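PDB 4ZOH: putative oxidoreductase FAD-binding subunit from Sulfolobus tokodaii, which probably carries electrons through its bound FAD, as the flavoprotein subunit of a molybdopterin-dependent oxidoreductase related to CO dehydrogenase. Local coordinates for residues Y69-L74 / S83-L88; T75-I80 / Q99-G104. All blocks are in the same frame, centred on the assembly; numbering follows the deposited sequence.

Contact 1 of 2, residues Y69-L74 / S83-L88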
loop_
_atom_site.group_PDB
_atom_site.type_symbol
_atom_site.label_atom_id
_atom_site.label_comp_id
_atom_site.label_asym_id
_atom_site.label_seq_id
_atom_site.Cartn_x
_atom_site.Cartn_y
_atom_site.Cartn_z
ATOM N N TYR B 69 -45.631 -15.890 -32.023
ATOM C CA TYR B 69 -44.873 -15.090 -31.073
ATOM C C TYR B 69 -43.828 -14.278 -31.828
ATOM O O TYR B 69 -43.125 -14.820 -32.705
ATOM C CB TYR B 69 -44.165 -15.970 -30.092
ATOM C CG TYR B 69 -45.025 -16.637 -29.058
ATOM C CD1 TYR B 69 -45.499 -15.917 -27.978
ATOM C CD2 TYR B 69 -45.304 -18.043 -29.129
ATOM C CE1 TYR B 69 -46.229 -16.541 -26.971
ATOM C CE2 TYR B 69 -46.058 -18.679 -28.144
ATOM C CZ TYR B 69 -46.509 -17.925 -27.076
ATOM O OH TYR B 69 -47.246 -18.487 -26.091
ATOM N N LYS B 70 -43.781 -12.975 -31.530
ATOM C CA LYS B 70 -42.740 -12.103 -32.057
ATOM C C LYS B 70 -41.830 -11.701 -30.891
ATOM O O LYS B 70 -42.303 -11.303 -29.800
ATOM C CB LYS B 70 -43.340 -10.899 -32.780
ATOM C CG LYS B 70 -44.429 -11.303 -33.746
ATOM C CD LYS B 70 -44.602 -10.298 -34.837
ATOM C CE LYS B 70 -45.565 -10.877 -35.849
ATOM N NZ LYS B 70 -45.733 -9.892 -36.926
ATOM N N ILE B 71 -40.526 -11.903 -31.117
ATOM C CA ILE B 71 -39.552 -11.828 -30.041
ATOM C C ILE B 71 -38.542 -10.798 -30.455
ATOM O O ILE B 71 -37.848 -10.985 -31.469
ATOM C CB ILE B 71 -38.831 -13.181 -29.768
ATOM C CG1 ILE B 71 -39.830 -14.262 -29.435
ATOM C CG2 ILE B 71 -37.763 -13.028 -28.647
ATOM C CD1 ILE B 71 -39.362 -15.580 -29.969
ATOM N N GLY B 72 -38.428 -9.732 -29.672
ATOM C CA GLY B 72 -37.422 -8.702 -30.017
ATOM C C GLY B 72 -36.020 -9.283 -29.956
ATOM O O GLY B 72 -35.725 -10.056 -29.035
ATOM N N ALA B 73 -35.142 -8.890 -30.886
ATOM C CA ALA B 73 -33.786 -9.378 -30.860
ATOM C C ALA B 73 -33.015 -9.138 -29.554
ATOM O O ALA B 73 -32.098 -9.886 -29.269
ATOM C CB ALA B 73 -32.971 -8.842 -32.031
ATOM N N LEU B 74 -33.344 -8.101 -28.798
ATOM C CA LEU B 74 -32.554 -7.778 -27.617
ATOM C C LEU B 74 -33.121 -8.484 -26.397
ATOM O O LEU B 74 -32.570 -8.330 -25.307
ATOM C CB LEU B 74 -32.450 -6.269 -27.360
ATOM C CG LEU B 74 -31.486 -5.412 -28.188
ATOM C CD1 LEU B 74 -31.348 -4.084 -27.475
ATOM C CD2 LEU B 74 -30.117 -6.006 -28.395
ATOM N N SER B 83 -41.138 -16.836 -20.167
ATOM C CA SER B 83 -42.326 -16.437 -20.882
ATOM C C SER B 83 -43.209 -17.528 -21.579
ATOM O O SER B 83 -44.015 -17.229 -22.480
ATOM C CB SER B 83 -41.949 -15.335 -21.832
ATOM O OG SER B 83 -41.304 -15.891 -22.912
ATOM N N SER B 84 -43.128 -18.768 -21.136
ATOM C CA SER B 84 -44.140 -19.778 -21.596
ATOM C C SER B 84 -44.289 -19.990 -23.128
ATOM O O SER B 84 -45.358 -20.350 -23.600
ATOM C CB SER B 84 -45.502 -19.511 -20.916
ATOM O OG SER B 84 -45.357 -19.673 -19.498
ATOM N N ILE B 85 -43.235 -19.754 -23.907
ATOM C CA ILE B 85 -43.267 -20.176 -25.290
ATOM C C ILE B 85 -42.923 -21.656 -25.328
ATOM O O ILE B 85 -41.843 -22.058 -24.771
ATOM C CB ILE B 85 -42.295 -19.409 -26.163
ATOM C CG1 ILE B 85 -42.492 -17.888 -25.925
ATOM C CG2 ILE B 85 -42.411 -19.863 -27.643
ATOM C CD1 ILE B 85 -41.655 -17.037 -26.859
ATOM N N PRO B 86 -43.834 -22.491 -25.926
ATOM C CA PRO B 86 -43.613 -23.922 -25.994
ATOM C C PRO B 86 -42.264 -24.227 -26.632
ATOM O O PRO B 86 -41.930 -23.612 -27.630
ATOM C CB PRO B 86 -44.784 -24.394 -26.883
ATOM C CG PRO B 86 -45.910 -23.475 -26.480
ATOM C CD PRO B 86 -45.211 -22.133 -26.345
ATOM N N LEU B 87 -41.519 -25.172 -26.034
ATOM C CA LEU B 87 -40.105 -25.534 -26.433
ATOM C C LEU B 87 -39.014 -24.432 -26.218
ATOM O O LEU B 87 -37.957 -24.700 -25.635
ATOM C CB LEU B 87 -40.013 -26.085 -27.869
ATOM C CG LEU B 87 -38.641 -26.554 -28.293
ATOM C CD1 LEU B 87 -38.146 -27.733 -27.457
ATOM C CD2 LEU B 87 -38.580 -26.919 -29.762
ATOM N N LEU B 88 -39.272 -23.254 -26.763
ATOM C CA LEU B 88 -38.304 -22.186 -26.828
ATOM C C LEU B 88 -37.884 -21.686 -25.418
ATOM O O LEU B 88 -36.703 -21.531 -25.146
ATOM C CB LEU B 88 -38.816 -21.029 -27.732
ATOM C CG LEU B 88 -37.679 -20.000 -28.035
ATOM C CD1 LEU B 88 -36.572 -20.731 -28.791
ATOM C CD2 LEU B 88 -38.113 -18.758 -28.826
#

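Contact 2 of 2, residues T75-I80 / Q99-G104. With FAD (flavin-adenine dinucleotide), chain H.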
loop_
_atom_site.group_PDB
_atom_site.type_symbol
_atom_site.label_atom_id
_atom_site.label_comp_id
_atom_site.label_asym_id
_atom_site.label_seq_id
_atom_site.Cartn_x
_atom_site.Cartn_y
_atom_site.Cartn_z
ATOM N N THR B 75 -34.163 -9.309 -26.578
ATOM C CA THR B 75 -34.723 -10.103 -25.467
ATOM C C THR B 75 -33.719 -11.111 -25.018
ATOM O O THR B 75 -33.077 -11.806 -25.847
ATOM C CB THR B 75 -36.032 -10.780 -25.885
ATOM O OG1 THR B 75 -36.697 -9.875 -26.744
ATOM C CG2 THR B 75 -36.961 -11.068 -24.685
ATOM N N THR B 76 -33.522 -11.131 -23.699
ATOM C CA THR B 76 -32.478 -11.954 -23.078
ATOM C C THR B 76 -32.979 -13.392 -22.883
ATOM O O THR B 76 -34.211 -13.658 -22.784
ATOM C CB THR B 76 -32.084 -11.401 -21.708
ATOM O OG1 THR B 76 -33.197 -11.514 -20.824
ATOM C CG2 THR B 76 -31.529 -9.878 -21.751
ATOM N N HIS B 77 -32.021 -14.294 -22.728
ATOM C CA HIS B 77 -32.290 -15.701 -22.397
ATOM C C HIS B 77 -33.183 -15.826 -21.215
ATOM O O HIS B 77 -34.149 -16.661 -21.181
ATOM C CB HIS B 77 -30.974 -16.508 -22.143
ATOM C CG HIS B 77 -29.939 -16.356 -23.236
ATOM N ND1 HIS B 77 -30.276 -16.216 -24.565
ATOM C CD2 HIS B 77 -28.586 -16.296 -23.193
ATOM C CE1 HIS B 77 -29.181 -16.114 -25.303
ATOM N NE2 HIS B 77 -28.140 -16.139 -24.495
ATOM N N TYR B 78 -32.866 -15.013 -20.218
ATOM C CA TYR B 78 -33.608 -15.096 -18.955
ATOM C C TYR B 78 -35.087 -14.798 -19.212
ATOM O O TYR B 78 -35.960 -15.516 -18.708
ATOM C CB TYR B 78 -33.047 -14.151 -17.866
ATOM C CG TYR B 78 -33.918 -14.065 -16.618
ATOM C CD1 TYR B 78 -33.761 -14.967 -15.580
ATOM C CD2 TYR B 78 -34.889 -13.044 -16.472
ATOM C CE1 TYR B 78 -34.529 -14.877 -14.432
ATOM C CE2 TYR B 78 -35.678 -12.941 -15.315
ATOM C CZ TYR B 78 -35.483 -13.857 -14.304
ATOM O OH TYR B 78 -36.210 -13.769 -13.150
ATOM N N ASN B 79 -35.354 -13.735 -19.969
ATOM C CA ASN B 79 -36.766 -13.305 -20.161
ATOM C C ASN B 79 -37.537 -14.298 -21.040
ATOM O O ASN B 79 -38.631 -14.639 -20.722
ATOM C CB ASN B 79 -36.862 -11.889 -20.749
ATOM C CG ASN B 79 -36.556 -10.815 -19.723
ATOM O OD1 ASN B 79 -36.866 -10.933 -18.551
ATOM N ND2 ASN B 79 -35.950 -9.752 -20.181
ATOM N N ILE B 80 -36.908 -14.777 -22.093
ATOM C CA ILE B 80 -37.478 -15.857 -22.917
ATOM C C ILE B 80 -37.773 -17.083 -22.038
ATOM O O ILE B 80 -38.859 -17.636 -22.091
ATOM C CB ILE B 80 -36.547 -16.191 -24.091
ATOM C CG1 ILE B 80 -36.456 -14.972 -24.991
ATOM C CG2 ILE B 80 -37.031 -17.455 -24.816
ATOM C CD1 ILE B 80 -35.422 -15.000 -26.132
ATOM N N GLN B 99 -25.900 -16.050 -14.772
ATOM C CA GLN B 99 -25.290 -14.759 -15.151
ATOM C C GLN B 99 -25.317 -14.630 -16.640
ATOM O O GLN B 99 -25.690 -13.564 -17.150
ATOM C CB GLN B 99 -23.874 -14.596 -14.578
ATOM C CG GLN B 99 -23.866 -14.473 -13.051
ATOM C CD GLN B 99 -23.575 -15.821 -12.350
ATOM O OE1 GLN B 99 -24.158 -16.882 -12.675
ATOM N NE2 GLN B 99 -22.660 -15.786 -11.388
ATOM N N VAL B 100 -24.911 -15.707 -17.347
ATOM C CA VAL B 100 -24.955 -15.679 -18.807
ATOM C C VAL B 100 -26.366 -15.368 -19.336
ATOM O O VAL B 100 -26.548 -14.530 -20.225
ATOM C CB VAL B 100 -24.387 -16.943 -19.494
ATOM C CG1 VAL B 100 -24.458 -16.802 -21.012
ATOM C CG2 VAL B 100 -22.966 -17.112 -19.137
ATOM N N ARG B 101 -27.365 -16.023 -18.785
ATOM C CA ARG B 101 -28.712 -15.834 -19.324
ATOM C C ARG B 101 -29.299 -14.443 -18.987
ATOM O O ARG B 101 -30.221 -13.929 -19.646
ATOM C CB ARG B 101 -29.582 -16.942 -18.782
ATOM C CG ARG B 101 -29.198 -18.304 -19.373
ATOM C CD ARG B 101 -30.270 -19.317 -19.057
ATOM N NE ARG B 101 -30.477 -19.511 -17.641
ATOM C CZ ARG B 101 -29.744 -20.311 -16.852
ATOM N NH1 ARG B 101 -28.720 -20.985 -17.332
ATOM N NH2 ARG B 101 -30.040 -20.425 -15.565
ATOM N N ASN B 102 -28.773 -13.835 -17.932
ATOM C CA ASN B 102 -29.166 -12.475 -17.578
ATOM C C ASN B 102 -28.778 -11.486 -18.621
ATOM O O ASN B 102 -29.408 -10.428 -18.727
ATOM C CB ASN B 102 -28.596 -12.140 -16.204
ATOM C CG ASN B 102 -29.391 -12.755 -15.091
ATOM O OD1 ASN B 102 -30.632 -13.033 -15.256
ATOM N ND2 ASN B 102 -28.735 -12.971 -13.925
ATOM N N MET B 103 -27.806 -11.813 -19.461
ATOM C CA MET B 103 -27.325 -10.832 -20.449
ATOM C C MET B 103 -27.416 -11.241 -21.882
ATOM O O MET B 103 -27.664 -10.403 -22.740
ATOM C CB MET B 103 -25.850 -10.461 -20.199
ATOM C CG MET B 103 -25.620 -9.857 -18.808
ATOM S SD MET B 103 -26.034 -8.107 -18.867
ATOM C CE MET B 103 -24.549 -7.495 -19.650
ATOM N N GLY B 104 -27.164 -12.517 -22.151
ATOM C CA GLY B 104 -27.221 -12.994 -23.522
ATOM C C GLY B 104 -28.574 -12.745 -24.180
ATOM O O GLY B 104 -29.605 -12.845 -23.519
HETATM P PA FAD H . -23.062 -10.499 -28.492
HETATM O O1A FAD H . -21.898 -11.193 -27.870
HETATM O O2A FAD H . -23.389 -9.103 -28.170
HETATM O O5B FAD H . -22.929 -10.549 -30.048
HETATM C C5B FAD H . -22.557 -11.798 -30.706
HETATM C C4B FAD H . -22.469 -11.542 -32.311
HETATM O O4B FAD H . -23.735 -11.015 -32.879
HETATM C C3B FAD H . -21.461 -10.426 -32.558
HETATM O O3B FAD H . -20.731 -10.720 -33.724
HETATM C C2B FAD H . -22.304 -9.136 -32.689
HETATM O O2B FAD H . -21.688 -8.104 -33.470
HETATM C C1B FAD H . -23.507 -9.629 -33.417
HETATM N N9A FAD H . -24.845 -9.185 -33.046
HETATM C C8A FAD H . -25.391 -9.089 -31.836
HETATM N N7A FAD H . -26.689 -8.726 -31.961
HETATM C C5A FAD H . -26.950 -8.605 -33.285
HETATM C C6A FAD H . -28.101 -8.281 -34.033
HETATM N N6A FAD H . -29.227 -8.035 -33.369
HETATM N N1A FAD H . -28.032 -8.229 -35.376
HETATM C C2A FAD H . -26.896 -8.553 -36.049
HETATM N N3A FAD H . -25.789 -8.856 -35.364
HETATM C C4A FAD H . -25.783 -8.897 -33.983
HETATM N N1 FAD H . -24.770 -20.182 -25.694
HETATM C C2 FAD H . -25.515 -21.342 -25.884
HETATM O O2 FAD H . -26.243 -21.425 -26.852
HETATM N N3 FAD H . -25.444 -22.375 -24.999
HETATM C C4 FAD H . -24.624 -22.311 -23.922
HETATM O O4 FAD H . -24.634 -23.257 -23.128
HETATM C C4X FAD H . -23.835 -21.156 -23.732
HETATM N N5 FAD H . -23.006 -21.083 -22.634
HETATM C C5X FAD H . -22.198 -19.919 -22.469
HETATM C C6 FAD H . -21.318 -19.886 -21.392
HETATM C C7 FAD H . -20.529 -18.746 -21.174
HETATM C C7M FAD H . -19.582 -18.781 -19.954
HETATM C C8 FAD H . -20.604 -17.656 -22.066
HETATM C C8M FAD H . -19.738 -16.376 -21.911
HETATM C C9 FAD H . -21.456 -17.710 -23.184
HETATM C C9A FAD H . -22.266 -18.833 -23.371
HETATM N N10 FAD H . -23.140 -18.932 -24.475
HETATM C C10 FAD H . -23.914 -20.099 -24.620
HETATM C "C1'" FAD H . -23.268 -17.869 -25.466
HETATM C "C2'" FAD H . -24.331 -16.838 -25.044
HETATM O "O2'" FAD H . -25.629 -17.441 -25.224
HETATM C "C3'" FAD H . -24.205 -15.496 -25.818
HETATM O "O3'" FAD H . -25.009 -14.565 -25.089
HETATM C "C4'" FAD H . -24.711 -15.568 -27.250
HETATM O "O4'" FAD H . -24.042 -16.645 -27.907
HETATM C "C5'" FAD H . -24.461 -14.256 -28.024
HETATM O "O5'" FAD H . -25.552 -13.371 -27.655
HETATM P P FAD H . -25.238 -11.927 -27.106
HETATM O O1P FAD H . -26.521 -11.164 -27.068
HETATM O O2P FAD H . -24.464 -12.007 -25.846
HETATM O O3P FAD H . -24.374 -11.414 -28.325
HETATM O O HOH W 1 -32.391 -10.560 -18.358
#

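Contact 1 of 2, residues Y69-L74 / S83-L88
Both Tyr69 and Ile85 turn their first torsion so that the next carbon stands opposite the carbonyl carbon, Tyr69 with CG at chi1 -73° and Ile85 with CG1 at chi1 -50°, and this brings aromatic ring and methylene arm over one another. The result is a textbook CH-pi contact: Ile85 CG1 lies 4.0 Å from the centroid of the Tyr69 ring, only 4° off the ring normal. The two side chains run past each other in opposite directions, so that the two branches of Ile85 meet different parts of the ring. CG2 lies along the CD2-CE2 side, 3.7 Å from Tyr69 CD2, while CD1 sits near the root of the ring, 4.0 Å from Tyr69 CG. Pro86 crosses the tyrosine at about a right angle and brings its CD within 4.0 Å of Tyr69 CE2.

In the fold, strand 68-72 belongs to the antiparallel sheet of the FAD-binding domain, held between strands 62-64 and 160-167, and the loop ahead of helix 88-93 lies against one of its faces. Ile71, two residues along from Tyr69, faces the same loop. Its CD1 reaches tip to tip toward Ile85 CD1 at 4.1 Å, and toward Leu88 CD2 at 3.6 Å. Leu88 opens helix 88-93 and also packs on Tyr119, Ala122 and Leu123 of helix 119-125, so it touches both Ile71 of the sheet and that helix. Ile62 of the neighbouring strand touches both Ile71 and Ile85.

Contact 2 of 2, residues T75-I80 / Q99-G104
His77 meets Gly104 where the N-cap of helix 77-81, Thr76, joins segment 99-104, which carries helix 98-103; His77, Val100 and Gly104 belong to the FAD pocket. Backbone hydrogen bonds tie the two segments together. His77 N donates to Gly104 O at 2.9 Å, and Tyr78 N to Arg101 O at 2.9 Å, so two amides of the first helical turn are satisfied by the other segment. Thr76 supplies a third acceptor, its OG1 taking the N-H of Asn79; chi1 of 65°, which sets OG1 between backbone N and carbonyl carbon, makes this reach possible.

Van der Waals contacts fill the rest. Gly104 O lies 3.4 Å above the centre of the His77 ring, while CB and CG of Arg101 pack against His77 CB. Asn102 OD1 lies 3.7 Å from Tyr78 CD1, ring and amide planes 60° apart; Tyr78 OH is hydrogen-bonded to an acidic side chain, and Asn102 ND2 to the backbone, of another protein chain.

The His77 ring is held through both nitrogens: ND1 is hydrogen-bonded to Tyr119 OH and NE2 to the ribityl O2' of FAD, at 2.9 Å. Replacing His77 by an alanine removes the ring, and O2' and Tyr119 OH would probably lose this partner.

Solvent adds one bridge: a water 2.8 Å from Thr76 OG1 donates to Asn102 O at 3.0 Å.

In the fold
The two contacts interleave along the chain: strand 68-72 of contact 1 leads directly into helix 77-81 of contact 2, and the chain returns to the sheet face at 83-88 before reaching 99-104. Their centres are 12 Å apart, and they meet through Ile80, whose CD1 is 4.0 Å from Ile71 CG2. Ser89 OG is hydrogen-bonded to both Ile85 N and Ile80 O. Tyr119 is a second shared neighbour, packing on Leu88 and hydrogen-bonded to His77. Contact 2 meets the flavin and ribityl part of the cofactor, with Val100 CG2 3.6 Å from FAD C7. In contact 1, Ala73 CB near the end of segment 69-74 comes 4.1 Å from FAD N6A of the adenine, whereas the Leu88 side chain is about 11 Å from FAD.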